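Local coordinates for protein single-stranded DNA specific exonuclease RecJ (Thermus thermophilus, PDB 2ZXR) that degrades single-stranded DNA in the 5' to 3' direction, using divalent metal ions, and acts in DNA repair, at residues F540-P545 and R641-F646; R632-A637 and S647-A652. All blocks are in the same frame, centred on the assembly; numbering follows the deposited sequence.

In the fold
Both contacts lie in the C-terminal domain, away from the metal site, and both use helix 643-655. Interaction 1 sets the first turn of this helix, and the turn before it, against edge strand 541-543 of a parallel sheet. It is partly buried, and proline rings and aromatic faces carry it. Interaction 2 lies one turn further on, where the same helix packs on helix 624-639. Every residue that touches there is buried. It joins a small apolar patch to a charged pair with a water. The two contacts meet directly. H642 N lies 2.9 Å from A637 O, a probable hydrogen bond, and F646 packs against L634 and A637.

Interaction 1: residues F540-P545 and R641-F646; sequences FAYPLP and RHPGLF
Edge strand 541-543 of the parallel sheet in the C-terminal domain lies against the start of helix 643-655, with P543 packed on F646. P543 CG sits over one face of the F646 ring, 4.0 Å from its centroid, in a CH-pi contact offset toward the rim. A541 CB lies at the edge of the same ring, 3.8 Å from F646 CD2. F646 CG is anti to the backbone N (chi1 -177°), which places the ring beside both residues. P643 CB, in the first turn of the helix, makes an off-centre CH-pi contact with the Y542 ring, 4.2 Å from its centroid, while P643 CG touches Y542 CD2 at 3.6 Å. The two side chains cross at about a right angle.

The helix start is capped by H642. L645 N donates to H642 ND1 at 3.0 Å, nearly straight at 168° but tilted out of the imidazole plane. H642 NE2 is hydrogen-bonded to L533 O. R641, just before, has positive phi and closes helix 624-639 in a Schellman motif. Its chain bends at chi2 and chi3, and P545 CG lies over the centre of one guanidinium face, 3.9 Å from R641 CZ. P543 CB lies at the guanidinium edge, 4.1 Å from R641 NE.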
loop_
_atom_site.group_PDB
_atom_site.type_symbol
_atom_site.label_atom_id
_atom_site.label_comp_id
_atom_site.label_asym_id
_atom_site.label_seq_id
_atom_site.Cartn_x
_atom_site.Cartn_y
_atom_site.Cartn_z
ATOM N N PHE A 540 29.763 -8.135 -7.317
ATOM C CA PHE A 540 31.220 -8.220 -7.388
ATOM C C PHE A 540 31.647 -9.491 -6.634
ATOM O O PHE A 540 32.718 -10.046 -6.887
ATOM C CB PHE A 540 31.899 -6.955 -6.803
ATOM C CG PHE A 540 31.803 -6.838 -5.299
ATOM C CD1 PHE A 540 32.703 -7.508 -4.474
ATOM C CD2 PHE A 540 30.768 -6.093 -4.707
ATOM C CE1 PHE A 540 32.571 -7.445 -3.069
ATOM C CE2 PHE A 540 30.626 -6.018 -3.321
ATOM C CZ PHE A 540 31.527 -6.693 -2.491
ATOM N N ALA A 541 30.794 -9.972 -5.735
ATOM C CA ALA A 541 31.084 -11.185 -4.976
ATOM C C ALA A 541 30.037 -12.258 -5.337
ATOM O O ALA A 541 28.818 -12.045 -5.198
ATOM C CB ALA A 541 31.074 -10.878 -3.491
ATOM N N TYR A 542 30.532 -13.405 -5.800
ATOM C CA TYR A 542 29.707 -14.511 -6.253
ATOM C C TYR A 542 29.792 -15.743 -5.390
ATOM O O TYR A 542 30.812 -16.437 -5.397
ATOM C CB TYR A 542 30.090 -14.876 -7.682
ATOM C CG TYR A 542 29.827 -13.740 -8.645
ATOM C CD1 TYR A 542 30.605 -12.583 -8.621
ATOM C CD2 TYR A 542 28.761 -13.807 -9.552
ATOM C CE1 TYR A 542 30.333 -11.523 -9.479
ATOM C CE2 TYR A 542 28.478 -12.748 -10.407
ATOM C CZ TYR A 542 29.264 -11.620 -10.366
ATOM O OH TYR A 542 28.966 -10.583 -11.212
ATOM N N PRO A 543 28.716 -16.039 -4.641
ATOM C CA PRO A 543 28.671 -17.207 -3.756
ATOM C C PRO A 543 28.953 -18.494 -4.501
ATOM O O PRO A 543 28.406 -18.727 -5.586
ATOM C CB PRO A 543 27.233 -17.194 -3.205
ATOM C CG PRO A 543 26.903 -15.741 -3.176
ATOM C CD PRO A 543 27.500 -15.218 -4.489
ATOM N N LEU A 544 29.787 -19.325 -3.886
ATOM C CA LEU A 544 30.151 -20.630 -4.417
ATOM C C LEU A 544 30.109 -21.572 -3.212
ATOM O O LEU A 544 30.596 -21.221 -2.139
ATOM C CB LEU A 544 31.566 -20.593 -4.986
ATOM C CG LEU A 544 32.154 -21.857 -5.607
ATOM C CD1 LEU A 544 31.482 -22.152 -6.938
ATOM C CD2 LEU A 544 33.653 -21.650 -5.834
ATOM N N PRO A 545 29.505 -22.762 -3.371
ATOM C CA PRO A 545 29.404 -23.757 -2.300
ATOM C C PRO A 545 30.804 -24.120 -1.780
ATOM O O PRO A 545 31.750 -24.206 -2.563
ATOM C CB PRO A 545 28.724 -24.937 -2.987
ATOM C CG PRO A 545 27.859 -24.258 -4.027
ATOM C CD PRO A 545 28.798 -23.211 -4.582
ATOM N N ARG A 641 22.800 -18.285 -3.547
ATOM C CA ARG A 641 23.707 -17.931 -4.643
ATOM C C ARG A 641 23.223 -16.654 -5.321
ATOM O O ARG A 641 23.147 -16.579 -6.536
ATOM C CB ARG A 641 23.770 -19.054 -5.691
ATOM C CG ARG A 641 24.875 -20.075 -5.481
ATOM C CD ARG A 641 24.538 -21.037 -4.384
ATOM N NE ARG A 641 25.463 -20.935 -3.258
ATOM C CZ ARG A 641 25.450 -21.763 -2.217
ATOM N NH1 ARG A 641 24.558 -22.752 -2.170
ATOM N NH2 ARG A 641 26.318 -21.603 -1.226
ATOM N N HIS A 642 22.869 -15.646 -4.538
ATOM C CA HIS A 642 22.395 -14.407 -5.129
ATOM C C HIS A 642 23.502 -13.358 -5.079
ATOM O O HIS A 642 23.691 -12.685 -4.065
ATOM C CB HIS A 642 21.132 -13.925 -4.396
ATOM C CG HIS A 642 20.385 -12.869 -5.139
ATOM N ND1 HIS A 642 20.887 -11.602 -5.323
ATOM C CD2 HIS A 642 19.207 -12.911 -5.809
ATOM C CE1 HIS A 642 20.055 -10.904 -6.076
ATOM N NE2 HIS A 642 19.029 -11.675 -6.387
ATOM N N PRO A 643 24.238 -13.190 -6.197
ATOM C CA PRO A 643 25.339 -12.232 -6.282
ATOM C C PRO A 643 25.049 -10.795 -5.881
ATOM O O PRO A 643 25.841 -10.189 -5.168
ATOM C CB PRO A 643 25.804 -12.364 -7.743
ATOM C CG PRO A 643 25.491 -13.804 -8.061
ATOM C CD PRO A 643 24.111 -13.942 -7.459
ATOM N N GLY A 644 23.926 -10.249 -6.335
ATOM C CA GLY A 644 23.591 -8.874 -5.993
ATOM C C GLY A 644 23.350 -8.625 -4.511
ATOM O O GLY A 644 23.921 -7.691 -3.945
ATOM N N LEU A 645 22.507 -9.462 -3.894
ATOM C CA LEU A 645 22.155 -9.364 -2.465
ATOM C C LEU A 645 23.335 -9.684 -1.564
ATOM O O LEU A 645 23.536 -9.078 -0.519
ATOM C CB LEU A 645 20.998 -10.325 -2.155
ATOM C CG LEU A 645 19.656 -9.849 -2.740
ATOM C CD1 LEU A 645 18.598 -10.953 -2.776
ATOM C CD2 LEU A 645 19.195 -8.648 -1.913
ATOM N N PHE A 646 24.123 -10.658 -1.980
ATOM C CA PHE A 646 25.291 -11.060 -1.205
ATOM C C PHE A 646 26.299 -9.923 -1.252
ATOM O O PHE A 646 26.872 -9.547 -0.227
ATOM C CB PHE A 646 25.910 -12.303 -1.811
ATOM C CG PHE A 646 27.068 -12.809 -1.045
ATOM C CD1 PHE A 646 26.877 -13.461 0.165
ATOM C CD2 PHE A 646 28.361 -12.612 -1.512
ATOM C CE1 PHE A 646 27.950 -13.903 0.890
ATOM C CE2 PHE A 646 29.437 -13.060 -0.781
ATOM C CZ PHE A 646 29.231 -13.704 0.415
#

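Interaction 2: residues R632-A637 and S647-A652; sequences RRLLFA and SEALLA
Apolar packing between the two helices centres on the methyl of A649, which points at the partner helix. L634 CD2 comes within 3.7 Å of A649 CB. R633 CB, the first carbon of its side chain, is 4.0 Å from the same methyl. The small alanine is therefore met by two neighbouring residues of helix 624-639. L634 CG lies roughly anti to the carbonyl carbon (chi1 -85°), and with chi2 near 180° the CD2 branch reaches across to A649. CD2 also reaches the backbone of the next residue, 3.8 Å from L650 N. The L650 side chain is more distant, with its CB 4.4 Å from L634 CD2.

The polar part runs beside this patch. R633 NH2 and E648 OE1 form a long salt bridge of 3.8 Å, with the guanidinium and carboxylate planes 75° apart. A water links the pair more closely. It donates to E648 OE1 at 2.9 Å and accepts a weak bond from R633 NE. Both side chains also have partners elsewhere: R633 NH1 pairs with D432, and E648 OE2 accepts from L12 N. The charged groups thus tie the helix pair to strand 426-433 and to the loop at L12.

The axes of 632-637 and 647-652 come within 8.8 Å, their directions 154° apart: a roughly antiparallel helical hairpin joined by a short turn.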
loop_
_atom_site.group_PDB
_atom_site.type_symbol
_atom_site.label_atom_id
_atom_site.label_comp_id
_atom_site.label_asym_id
_atom_site.label_seq_id
_atom_site.Cartn_x
_atom_site.Cartn_y
_atom_site.Cartn_z
ATOM N N ARG A 632 22.198 -12.448 8.794
ATOM C CA ARG A 632 21.130 -13.266 8.231
ATOM C C ARG A 632 21.030 -13.011 6.714
ATOM O O ARG A 632 20.772 -13.934 5.925
ATOM C CB ARG A 632 19.813 -12.924 8.946
ATOM C CG ARG A 632 18.536 -13.426 8.301
ATOM C CD ARG A 632 17.417 -12.387 8.544
ATOM N NE ARG A 632 17.526 -11.879 9.896
ATOM C CZ ARG A 632 17.059 -10.714 10.327
ATOM N NH1 ARG A 632 16.412 -9.893 9.516
ATOM N NH2 ARG A 632 17.305 -10.350 11.572
ATOM N N ARG A 633 21.214 -11.757 6.304
ATOM C CA ARG A 633 21.192 -11.427 4.869
ATOM C C ARG A 633 22.334 -12.149 4.157
ATOM O O ARG A 633 22.125 -12.778 3.124
ATOM C CB ARG A 633 21.385 -9.933 4.624
ATOM C CG ARG A 633 20.125 -9.172 4.319
ATOM C CD ARG A 633 19.405 -9.721 3.112
ATOM N NE ARG A 633 19.164 -8.646 2.166
ATOM C CZ ARG A 633 18.393 -7.592 2.401
ATOM N NH1 ARG A 633 17.768 -7.453 3.559
ATOM N NH2 ARG A 633 18.254 -6.683 1.459
ATOM N N LEU A 634 23.539 -12.049 4.717
ATOM C CA LEU A 634 24.714 -12.692 4.113
ATOM C C LEU A 634 24.490 -14.172 3.913
ATOM O O LEU A 634 24.685 -14.699 2.818
ATOM C CB LEU A 634 25.968 -12.488 4.981
ATOM C CG LEU A 634 26.783 -11.210 4.808
ATOM C CD1 LEU A 634 27.939 -11.191 5.814
ATOM C CD2 LEU A 634 27.328 -11.142 3.385
ATOM N N LEU A 635 24.083 -14.846 4.987
ATOM C CA LEU A 635 23.814 -16.276 4.930
ATOM C C LEU A 635 22.730 -16.599 3.938
ATOM O O LEU A 635 22.838 -17.586 3.214
ATOM C CB LEU A 635 23.380 -16.818 6.298
ATOM C CG LEU A 635 24.444 -17.186 7.328
ATOM C CD1 LEU A 635 25.383 -18.268 6.760
ATOM C CD2 LEU A 635 25.215 -15.958 7.681
ATOM N N PHE A 636 21.662 -15.793 3.923
ATOM C CA PHE A 636 20.554 -16.048 2.999
ATOM C C PHE A 636 21.014 -15.909 1.557
ATOM O O PHE A 636 20.766 -16.797 0.753
ATOM C CB PHE A 636 19.374 -15.084 3.239
ATOM C CG PHE A 636 18.283 -15.191 2.200
ATOM C CD1 PHE A 636 17.375 -16.255 2.219
ATOM C CD2 PHE A 636 18.209 -14.267 1.151
ATOM C CE1 PHE A 636 16.415 -16.403 1.207
ATOM C CE2 PHE A 636 17.255 -14.400 0.135
ATOM C CZ PHE A 636 16.354 -15.473 0.161
ATOM N N ALA A 637 21.670 -14.789 1.231
ATOM C CA ALA A 637 22.148 -14.572 -0.133
ATOM C C ALA A 637 23.207 -15.601 -0.518
ATOM O O ALA A 637 23.308 -15.974 -1.689
ATOM C CB ALA A 637 22.714 -13.151 -0.308
ATOM N N SER A 647 26.507 -9.382 -2.460
ATOM C CA SER A 647 27.438 -8.273 -2.642
ATOM C C SER A 647 26.968 -7.076 -1.824
ATOM O O SER A 647 27.758 -6.414 -1.171
ATOM C CB SER A 647 27.516 -7.849 -4.122
ATOM O OG SER A 647 28.165 -8.821 -4.930
ATOM N N GLU A 648 25.670 -6.800 -1.866
ATOM C CA GLU A 648 25.150 -5.655 -1.139
ATOM C C GLU A 648 25.348 -5.856 0.348
ATOM O O GLU A 648 25.786 -4.944 1.075
ATOM C CB GLU A 648 23.658 -5.463 -1.441
ATOM C CG GLU A 648 23.038 -4.359 -0.623
ATOM C CD GLU A 648 21.557 -4.199 -0.895
ATOM O OE1 GLU A 648 20.830 -5.222 -0.930
ATOM O OE2 GLU A 648 21.134 -3.041 -1.062
ATOM N N ALA A 649 25.011 -7.063 0.790
ATOM C CA ALA A 649 25.114 -7.433 2.187
ATOM C C ALA A 649 26.556 -7.370 2.674
ATOM O O ALA A 649 26.824 -7.046 3.841
ATOM C CB ALA A 649 24.562 -8.836 2.384
ATOM N N LEU A 650 27.484 -7.707 1.781
ATOM C CA LEU A 650 28.893 -7.694 2.141
ATOM C C LEU A 650 29.326 -6.257 2.395
ATOM O O LEU A 650 30.058 -5.991 3.344
ATOM C CB LEU A 650 29.735 -8.349 1.038
ATOM C CG LEU A 650 31.249 -8.404 1.298
ATOM C CD1 LEU A 650 31.539 -8.937 2.698
ATOM C CD2 LEU A 650 31.901 -9.283 0.253
ATOM N N LEU A 651 28.867 -5.323 1.563
ATOM C CA LEU A 651 29.212 -3.917 1.785
ATOM C C LEU A 651 28.709 -3.458 3.165
ATOM O O LEU A 651 29.421 -2.771 3.903
ATOM C CB LEU A 651 28.594 -3.031 0.712
ATOM C CG LEU A 651 29.042 -3.308 -0.728
ATOM C CD1 LEU A 651 28.458 -2.203 -1.627
ATOM C CD2 LEU A 651 30.574 -3.308 -0.825
ATOM N N ALA A 652 27.492 -3.844 3.532
ATOM C CA ALA A 652 26.969 -3.430 4.833
ATOM C C ALA A 652 27.814 -4.099 5.911
ATOM O O ALA A 652 28.090 -3.509 6.964
ATOM C CB ALA A 652 25.473 -3.834 4.981
HETATM O O HOH W 1 21.432 -7.500 0.709
#